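Long-range contacts in HicB3 antitoxin (Yersinia pestis, PDB 4P78), which binds the HicA3 toxin as its partner antitoxin in a bacterial toxin-antitoxin complex and so probably holds the toxin inactive: residues I5-G16 and F26-I34; F18-F26 and A38-I46. All blocks are in the same frame, centred on the assembly; numbering follows the deposited sequence.

Contact 1 (I5-G16 and F26-I34); sequences IFIFKTVEGFDG and FAGNTFADI
The rings of Phe14 and Phe31 lie in an offset stack, centroids 4.6 Å apart and planes inclined by 26°, each putting a rim atom over a face of the other. Ile7 reaches the Phe31 ring at its edge, through CD1. The Phe26 ring is laid flat along the neighbouring strand: with CG between its own N and carbonyl carbon (chi1 51°), it carries the peptide of Gly16 on one face, Gly16 O standing 3.6 Å above the ring centre. Ile7 CG2 and Ile34 CD1 come to the edge of this ring, and Ile5 CB approaches Phe26 CZ to 3.5 Å.

Beside these rings strands 14-17 and 25-28 pair as an antiparallel hairpin. Phe14 with Gly28 and Gly16 with Phe26 are hydrogen-bonded pairs; Asp15 with Ala27 is the non-hydrogen-bonded pair between them, Asp15 CB lying 3.7 Å from Ala27 CB. Thr30 then caps the helix, its OG1 accepting from Asp33 N.

Asp15 and Ala27 face the HicA3 toxin, where Asp15 bonds Ser50 of the toxin chain. On the opposite sheet face Phe31 also meets Phe81 of the second HicB3 subunit, and helix 31-52 packs over Phe26, while strand 2-9, bearing Ile5 and Ile7, lies between strands 14-17 and 78-83.

Contact 2 (F18-F26 and A38-I46); sequences FPDIDGCFF and AEEAFAVHI
His45 reaches from its helix to the turns before strand 25-28, and almost every atom of its side chain meets them. His45 CB lies 3.7 Å from Cys24 SG. Because CG is anti to the backbone N (chi1 -176°), the imidazole is carried out beneath Cys24, whose CB sits over the ring centre in a CH-pi contact, 3.8 Å from the centroid. Further out, His45 CD2 comes within 3.4 Å of Ile21 CG2, His45 CE1 packs against Gly23 C at 3.6 Å, and NE2 shares a water with Asp22 O. That water lies in the ring plane, while ND1, two bonds round the ring from NE2, is hydrogen-bonded to Thr41 of the HicA3 toxin chain.

One turn back, Phe42 directs its edge at the face of Phe18, planes at 63°, and Phe42 CD1 takes Ile21 CD1 at 3.5 Å. Ala38 O meets the edge of the Phe18 ring, and Ala38 CB stands over the centre of the Phe26 ring, 3.9 Å from the centroid.

The contact is thus mainly apolar and aromatic, with Ala38 and Ala41 letting the helix draw close to the start of strand 25-28, Ala41 CB lying 3.3 Å from Phe25 O. The polar atoms of His45 look to water and toxin, consistent with a contact that shapes part of the toxin-binding surface.

Overall arrangement
From the N terminus, strand 2-9 turns back into strand 14-17, and the chain then loops through residues 18-24 into strand 25-28 and on to helix 31-52. Contact 1 closes the hairpin of strands 14-17 and 25-28 and brings the first turn of the helix against the sheet. Contact 2 starts inside the loop that contact 1 closes and ends beyond it, further along the helix, so the two cross rather than nest. They share Phe26 and touch where Ile5 and Phe6 meet Phe18 and Pro19, their centres about 13 Å apart. Together they fasten one long helix to sheet and connecting loop.

Contact 1 (I5-G16 and F26-I34)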
loop_
_atom_site.group_PDB
_atom_site.type_symbol
_atom_site.label_atom_id
_atom_site.label_comp_id
_atom_site.label_asym_id
_atom_site.label_seq_id
_atom_site.Cartn_x
_atom_site.Cartn_y
_atom_site.Cartn_z
ATOM N N ILE A 5 2.188 -2.269 -5.481
ATOM C CA ILE A 5 3.124 -3.369 -5.264
ATOM C C ILE A 5 2.841 -3.996 -3.905
ATOM O O ILE A 5 2.356 -3.323 -2.995
ATOM C CB ILE A 5 4.602 -2.912 -5.338
ATOM C CG1 ILE A 5 4.862 -1.746 -4.384
ATOM C CG2 ILE A 5 4.993 -2.539 -6.790
ATOM C CD1 ILE A 5 6.342 -1.392 -4.242
ATOM N N PHE A 6 3.096 -5.294 -3.780
ATOM C CA PHE A 6 3.011 -5.979 -2.494
ATOM C C PHE A 6 4.439 -6.183 -2.033
ATOM O O PHE A 6 5.237 -6.758 -2.776
ATOM C CB PHE A 6 2.298 -7.342 -2.597
ATOM C CG PHE A 6 0.813 -7.265 -2.796
ATOM C CD1 PHE A 6 0.154 -6.048 -2.863
ATOM C CD2 PHE A 6 0.069 -8.426 -2.896
ATOM C CE1 PHE A 6 -1.210 -6.001 -3.041
ATOM C CE2 PHE A 6 -1.300 -8.382 -3.067
ATOM C CZ PHE A 6 -1.936 -7.170 -3.136
ATOM N N ILE A 7 4.795 -5.710 -0.837
ATOM C CA ILE A 7 6.150 -5.943 -0.379
ATOM C C ILE A 7 6.229 -6.605 0.995
ATOM O O ILE A 7 5.319 -6.507 1.824
ATOM C CB ILE A 7 6.983 -4.642 -0.357
ATOM C CG1 ILE A 7 6.542 -3.709 0.751
ATOM C CG2 ILE A 7 6.934 -3.937 -1.707
ATOM C CD1 ILE A 7 7.407 -2.475 0.842
ATOM N N PHE A 8 7.357 -7.270 1.212
ATOM C CA PHE A 8 7.569 -8.142 2.353
ATOM C C PHE A 8 8.956 -7.889 2.899
ATOM O O PHE A 8 9.901 -7.676 2.135
ATOM C CB PHE A 8 7.414 -9.610 1.949
ATOM C CG PHE A 8 6.110 -9.913 1.299
ATOM C CD1 PHE A 8 5.035 -10.363 2.050
ATOM C CD2 PHE A 8 5.943 -9.728 -0.066
ATOM C CE1 PHE A 8 3.823 -10.638 1.443
ATOM C CE2 PHE A 8 4.730 -9.991 -0.663
ATOM C CZ PHE A 8 3.667 -10.444 0.098
ATOM N N LYS A 9 9.082 -7.901 4.218
ATOM C CA LYS A 9 10.374 -7.669 4.861
ATOM C C LYS A 9 11.353 -8.826 4.634
ATOM O O LYS A 9 10.978 -9.987 4.747
ATOM C CB LYS A 9 10.176 -7.444 6.355
ATOM C CG LYS A 9 10.736 -6.131 6.848
ATOM C CD LYS A 9 12.230 -6.122 6.734
ATOM C CE LYS A 9 12.788 -4.707 6.758
ATOM N NZ LYS A 9 14.225 -4.709 6.355
ATOM N N THR A 10 12.601 -8.496 4.302
ATOM C CA THR A 10 13.680 -9.478 4.216
ATOM C C THR A 10 14.794 -9.041 5.163
ATOM O O THR A 10 14.694 -7.983 5.790
ATOM C CB THR A 10 14.268 -9.611 2.786
ATOM O OG1 THR A 10 14.931 -8.393 2.427
ATOM C CG2 THR A 10 13.177 -9.913 1.753
ATOM N N VAL A 11 15.868 -9.824 5.250
ATOM C CA VAL A 11 16.989 -9.415 6.085
ATOM C C VAL A 11 17.699 -8.220 5.435
ATOM O O VAL A 11 18.083 -7.279 6.126
ATOM C CB VAL A 11 17.985 -10.579 6.350
ATOM C CG1 VAL A 11 17.230 -11.832 6.760
ATOM C CG2 VAL A 11 18.869 -10.870 5.142
ATOM N N GLU A 12 17.820 -8.234 4.107
ATOM C CA GLU A 12 18.497 -7.162 3.375
ATOM C C GLU A 12 17.668 -5.877 3.405
ATOM O O GLU A 12 18.197 -4.785 3.630
ATOM C CB GLU A 12 18.768 -7.588 1.927
ATOM C CG GLU A 12 19.918 -8.584 1.734
ATOM C CD GLU A 12 19.835 -9.310 0.392
ATOM O OE1 GLU A 12 18.754 -9.881 0.097
ATOM O OE2 GLU A 12 20.831 -9.292 -0.378
ATOM N N GLY A 13 16.367 -6.020 3.181
ATOM C CA GLY A 13 15.443 -4.904 3.246
ATOM C C GLY A 13 14.035 -5.376 2.918
ATOM O O GLY A 13 13.300 -5.824 3.799
ATOM N N PHE A 14 13.658 -5.284 1.643
ATOM C CA PHE A 14 12.338 -5.729 1.204
ATOM C C PHE A 14 12.377 -6.413 -0.158
ATOM O O PHE A 14 13.256 -6.154 -0.975
ATOM C CB PHE A 14 11.362 -4.556 1.117
ATOM C CG PHE A 14 11.337 -3.686 2.342
ATOM C CD1 PHE A 14 10.452 -3.951 3.371
ATOM C CD2 PHE A 14 12.191 -2.597 2.455
ATOM C CE1 PHE A 14 10.419 -3.146 4.496
ATOM C CE2 PHE A 14 12.166 -1.792 3.577
ATOM C CZ PHE A 14 11.278 -2.067 4.596
ATOM N N ASP A 15 11.390 -7.262 -0.413
ATOM C CA ASP A 15 11.114 -7.671 -1.785
ATOM C C ASP A 15 9.613 -7.774 -1.988
ATOM O O ASP A 15 8.839 -7.584 -1.042
ATOM C CB ASP A 15 11.829 -8.988 -2.125
ATOM C CG ASP A 15 11.419 -10.148 -1.226
ATOM O OD1 ASP A 15 12.231 -11.083 -1.077
ATOM O OD2 ASP A 15 10.289 -10.159 -0.686
ATOM N N GLY A 16 9.193 -8.048 -3.218
ATOM C CA GLY A 16 7.789 -8.253 -3.488
ATOM C C GLY A 16 7.501 -8.373 -4.965
ATOM O O GLY A 16 8.381 -8.724 -5.745
ATOM N N PHE A 26 10.714 -8.131 -7.594
ATOM C CA PHE A 26 11.702 -7.071 -7.428
ATOM C C PHE A 26 12.148 -7.054 -5.981
ATOM O O PHE A 26 11.532 -7.711 -5.143
ATOM C CB PHE A 26 11.123 -5.709 -7.815
ATOM C CG PHE A 26 9.807 -5.417 -7.149
ATOM C CD1 PHE A 26 9.761 -5.005 -5.832
ATOM C CD2 PHE A 26 8.621 -5.598 -7.829
ATOM C CE1 PHE A 26 8.549 -4.765 -5.206
ATOM C CE2 PHE A 26 7.414 -5.346 -7.217
ATOM C CZ PHE A 26 7.380 -4.937 -5.902
ATOM N N ALA A 27 13.196 -6.293 -5.682
ATOM C CA ALA A 27 13.745 -6.245 -4.326
ATOM C C ALA A 27 14.584 -4.994 -4.170
ATOM O O ALA A 27 15.011 -4.405 -5.159
ATOM C CB ALA A 27 14.588 -7.498 -4.021
ATOM N N GLY A 28 14.813 -4.585 -2.929
ATOM C CA GLY A 28 15.605 -3.406 -2.653
ATOM C C GLY A 28 15.854 -3.256 -1.169
ATOM O O GLY A 28 15.126 -3.818 -0.339
ATOM N N ASN A 29 16.883 -2.483 -0.840
ATOM C CA ASN A 29 17.328 -2.318 0.541
ATOM C C ASN A 29 16.602 -1.182 1.251
ATOM O O ASN A 29 16.474 -1.189 2.468
ATOM C CB ASN A 29 18.837 -2.076 0.580
ATOM C CG ASN A 29 19.621 -3.219 -0.035
ATOM O OD1 ASN A 29 19.214 -4.376 0.052
ATOM N ND2 ASN A 29 20.753 -2.899 -0.658
ATOM N N THR A 30 16.139 -0.208 0.477
ATOM C CA THR A 30 15.383 0.921 1.006
ATOM C C THR A 30 14.134 1.086 0.176
ATOM O O THR A 30 14.017 0.487 -0.899
ATOM C CB THR A 30 16.186 2.234 0.966
ATOM O OG1 THR A 30 16.363 2.635 -0.400
ATOM C CG2 THR A 30 17.557 2.065 1.634
ATOM N N PHE A 31 13.206 1.907 0.647
ATOM C CA PHE A 31 11.984 2.096 -0.104
ATOM C C PHE A 31 12.295 2.752 -1.461
ATOM O O PHE A 31 11.713 2.387 -2.482
ATOM C CB PHE A 31 10.974 2.907 0.716
ATOM C CG PHE A 31 10.389 2.137 1.890
ATOM C CD1 PHE A 31 9.560 1.039 1.684
ATOM C CD2 PHE A 31 10.665 2.512 3.198
ATOM C CE1 PHE A 31 9.012 0.328 2.772
ATOM C CE2 PHE A 31 10.131 1.806 4.276
ATOM C CZ PHE A 31 9.303 0.723 4.059
ATOM N N ALA A 32 13.241 3.683 -1.483
ATOM C CA ALA A 32 13.654 4.299 -2.744
ATOM C C ALA A 32 14.312 3.280 -3.668
ATOM O O ALA A 32 14.169 3.343 -4.894
ATOM C CB ALA A 32 14.603 5.459 -2.485
ATOM N N ASP A 33 15.050 2.347 -3.072
ATOM C CA ASP A 33 15.728 1.311 -3.844
ATOM C C ASP A 33 14.708 0.369 -4.487
ATOM O O ASP A 33 14.817 0.019 -5.667
ATOM C CB ASP A 33 16.694 0.526 -2.949
ATOM C CG ASP A 33 17.715 -0.266 -3.739
ATOM O OD1 ASP A 33 18.004 0.122 -4.894
ATOM O OD2 ASP A 33 18.250 -1.265 -3.202
ATOM N N ILE A 34 13.709 -0.034 -3.711
ATOM C CA ILE A 34 12.788 -1.034 -4.204
ATOM C C ILE A 34 11.805 -0.426 -5.226
ATOM O O ILE A 34 11.314 -1.136 -6.103
ATOM C CB ILE A 34 12.036 -1.744 -3.048
ATOM C CG1 ILE A 34 11.796 -3.213 -3.442
ATOM C CG2 ILE A 34 10.749 -1.033 -2.706
ATOM C CD1 ILE A 34 10.908 -4.027 -2.503
#

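Contact 2 (F18-F26 and A38-I46)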
loop_
_atom_site.group_PDB
_atom_site.type_symbol
_atom_site.label_atom_id
_atom_site.label_comp_id
_atom_site.label_asym_id
_atom_site.label_seq_id
_atom_site.Cartn_x
_atom_site.Cartn_y
_atom_site.Cartn_z
ATOM N N PHE A 18 4.351 -7.132 -8.295
ATOM C CA PHE A 18 3.151 -6.427 -8.725
ATOM C C PHE A 18 1.982 -7.395 -8.657
ATOM O O PHE A 18 1.984 -8.407 -9.360
ATOM C CB PHE A 18 3.297 -5.897 -10.158
ATOM C CG PHE A 18 4.340 -4.810 -10.324
ATOM C CD1 PHE A 18 3.988 -3.466 -10.245
ATOM C CD2 PHE A 18 5.659 -5.129 -10.595
ATOM C CE1 PHE A 18 4.929 -2.472 -10.427
ATOM C CE2 PHE A 18 6.605 -4.132 -10.771
ATOM C CZ PHE A 18 6.238 -2.803 -10.689
ATOM N N PRO A 19 0.978 -7.103 -7.821
ATOM C CA PRO A 19 -0.160 -8.031 -7.753
ATOM C C PRO A 19 -0.938 -8.117 -9.075
ATOM O O PRO A 19 -1.615 -9.107 -9.309
ATOM C CB PRO A 19 -1.033 -7.430 -6.636
ATOM C CG PRO A 19 -0.704 -5.962 -6.662
ATOM C CD PRO A 19 0.785 -5.930 -6.948
ATOM N N ASP A 20 -0.839 -7.106 -9.929
ATOM C CA ASP A 20 -1.513 -7.159 -11.228
ATOM C C ASP A 20 -0.633 -7.760 -12.332
ATOM O O ASP A 20 -1.083 -7.956 -13.467
ATOM C CB ASP A 20 -1.960 -5.770 -11.658
ATOM C CG ASP A 20 -2.923 -5.142 -10.660
ATOM O OD1 ASP A 20 -4.028 -5.682 -10.472
ATOM O OD2 ASP A 20 -2.554 -4.126 -10.048
ATOM N N ILE A 21 0.624 -8.025 -12.015
ATOM C CA ILE A 21 1.536 -8.523 -13.036
ATOM C C ILE A 21 2.173 -9.811 -12.531
ATOM O O ILE A 21 3.204 -9.779 -11.858
ATOM C CB ILE A 21 2.602 -7.465 -13.395
ATOM C CG1 ILE A 21 1.941 -6.084 -13.520
ATOM C CG2 ILE A 21 3.325 -7.836 -14.685
ATOM C CD1 ILE A 21 2.895 -4.986 -13.911
ATOM N N ASP A 22 1.503 -10.930 -12.816
ATOM C CA ASP A 22 1.964 -12.252 -12.406
ATOM C C ASP A 22 3.380 -12.510 -12.884
ATOM O O ASP A 22 3.646 -12.448 -14.083
ATOM C CB ASP A 22 1.056 -13.356 -12.965
ATOM C CG ASP A 22 -0.231 -13.523 -12.179
ATOM O OD1 ASP A 22 -0.302 -13.121 -10.989
ATOM O OD2 ASP A 22 -1.176 -14.081 -12.766
ATOM N N GLY A 23 4.266 -12.809 -11.941
ATOM C CA GLY A 23 5.632 -13.203 -12.247
ATOM C C GLY A 23 6.628 -12.065 -12.180
ATOM O O GLY A 23 7.834 -12.272 -12.349
ATOM N N CYS A 24 6.148 -10.850 -11.934
ATOM C CA CYS A 24 7.062 -9.710 -11.932
ATOM C C CYS A 24 7.526 -9.379 -10.516
ATOM O O CYS A 24 6.798 -8.710 -9.761
ATOM C CB CYS A 24 6.395 -8.492 -12.565
ATOM S SG CYS A 24 7.524 -7.103 -12.830
ATOM N N PHE A 25 8.734 -9.833 -10.170
ATOM C CA PHE A 25 9.287 -9.668 -8.823
ATOM C C PHE A 25 10.417 -8.633 -8.786
ATOM O O PHE A 25 11.013 -8.309 -9.805
ATOM C CB PHE A 25 9.815 -11.007 -8.280
ATOM C CG PHE A 25 8.774 -12.105 -8.210
ATOM C CD1 PHE A 25 7.979 -12.258 -7.084
ATOM C CD2 PHE A 25 8.622 -13.009 -9.262
ATOM C CE1 PHE A 25 7.032 -13.278 -7.013
ATOM C CE2 PHE A 25 7.687 -14.022 -9.195
ATOM C CZ PHE A 25 6.895 -14.165 -8.073
ATOM N N PHE A 26 10.714 -8.131 -7.594
ATOM C CA PHE A 26 11.702 -7.071 -7.428
ATOM C C PHE A 26 12.148 -7.054 -5.981
ATOM O O PHE A 26 11.532 -7.711 -5.143
ATOM C CB PHE A 26 11.123 -5.709 -7.815
ATOM C CG PHE A 26 9.807 -5.417 -7.149
ATOM C CD1 PHE A 26 9.761 -5.005 -5.832
ATOM C CD2 PHE A 26 8.621 -5.598 -7.829
ATOM C CE1 PHE A 26 8.549 -4.765 -5.206
ATOM C CE2 PHE A 26 7.414 -5.346 -7.217
ATOM C CZ PHE A 26 7.380 -4.937 -5.902
ATOM N N ALA A 38 11.564 -1.994 -8.859
ATOM C CA ALA A 38 10.236 -2.338 -9.361
ATOM C C ALA A 38 9.987 -1.780 -10.760
ATOM O O ALA A 38 9.426 -2.474 -11.614
ATOM C CB ALA A 38 9.144 -1.838 -8.397
ATOM N N GLU A 39 10.380 -0.528 -11.000
ATOM C CA GLU A 39 10.206 0.062 -12.331
ATOM C C GLU A 39 11.024 -0.719 -13.352
ATOM O O GLU A 39 10.585 -0.945 -14.475
ATOM C CB GLU A 39 10.646 1.525 -12.379
ATOM C CG GLU A 39 10.033 2.451 -11.358
ATOM C CD GLU A 39 10.661 3.841 -11.418
ATOM O OE1 GLU A 39 11.026 4.281 -12.536
ATOM O OE2 GLU A 39 10.796 4.481 -10.350
ATOM N N GLU A 40 12.237 -1.076 -12.950
ATOM C CA GLU A 40 13.137 -1.836 -13.790
ATOM C C GLU A 40 12.538 -3.209 -14.088
ATOM O O GLU A 40 12.558 -3.658 -15.232
ATOM C CB GLU A 40 14.514 -1.985 -13.122
ATOM C CG GLU A 40 15.337 -0.691 -13.070
ATOM C CD GLU A 40 16.617 -0.829 -12.240
ATOM O OE1 GLU A 40 16.697 -1.766 -11.421
ATOM O OE2 GLU A 40 17.534 0.010 -12.399
ATOM N N ALA A 41 12.030 -3.868 -13.047
ATOM C CA ALA A 41 11.420 -5.190 -13.187
ATOM C C ALA A 41 10.241 -5.111 -14.153
ATOM O O ALA A 41 10.113 -5.923 -15.057
ATOM C CB ALA A 41 10.969 -5.725 -11.822
ATOM N N PHE A 42 9.406 -4.096 -13.961
ATOM C CA PHE A 42 8.261 -3.841 -14.825
ATOM C C PHE A 42 8.642 -3.780 -16.304
ATOM O O PHE A 42 8.014 -4.433 -17.149
ATOM C CB PHE A 42 7.585 -2.530 -14.409
ATOM C CG PHE A 42 6.375 -2.164 -15.236
ATOM C CD1 PHE A 42 5.098 -2.448 -14.782
ATOM C CD2 PHE A 42 6.514 -1.504 -16.452
ATOM C CE1 PHE A 42 3.983 -2.090 -15.527
ATOM C CE2 PHE A 42 5.400 -1.150 -17.204
ATOM C CZ PHE A 42 4.137 -1.443 -16.740
ATOM N N ALA A 43 9.653 -2.973 -16.621
ATOM C CA ALA A 43 10.015 -2.751 -18.020
ATOM C C ALA A 43 10.539 -4.037 -18.651
ATOM O O ALA A 43 10.119 -4.429 -19.735
ATOM C CB ALA A 43 11.038 -1.644 -18.134
ATOM N N VAL A 44 11.443 -4.704 -17.945
ATOM C CA VAL A 44 12.014 -5.958 -18.423
ATOM C C VAL A 44 10.924 -7.019 -18.631
ATOM O O VAL A 44 10.952 -7.780 -19.599
ATOM C CB VAL A 44 13.099 -6.452 -17.429
ATOM C CG1 VAL A 44 13.531 -7.846 -17.735
ATOM C CG2 VAL A 44 14.295 -5.524 -17.486
ATOM N N HIS A 45 9.937 -7.022 -17.743
ATOM C CA HIS A 45 8.898 -8.043 -17.738
ATOM C C HIS A 45 7.869 -7.840 -18.857
ATOM O O HIS A 45 7.471 -8.792 -19.526
ATOM C CB HIS A 45 8.210 -8.065 -16.364
ATOM C CG HIS A 45 7.184 -9.146 -16.212
ATOM N ND1 HIS A 45 7.479 -10.386 -15.691
ATOM C CD2 HIS A 45 5.863 -9.172 -16.520
ATOM C CE1 HIS A 45 6.384 -11.127 -15.669
ATOM N NE2 HIS A 45 5.391 -10.416 -16.175
ATOM N N ILE A 46 7.441 -6.598 -19.055
ATOM C CA ILE A 46 6.485 -6.276 -20.108
ATOM C C ILE A 46 7.067 -6.599 -21.487
ATOM O O ILE A 46 6.395 -7.163 -22.346
ATOM C CB ILE A 46 6.063 -4.774 -20.057
ATOM C CG1 ILE A 46 5.285 -4.488 -18.774
ATOM C CG2 ILE A 46 5.227 -4.420 -21.250
ATOM C CD1 ILE A 46 4.135 -5.426 -18.535
HETATM O O HOH W 1 2.191 -11.043 -16.230
#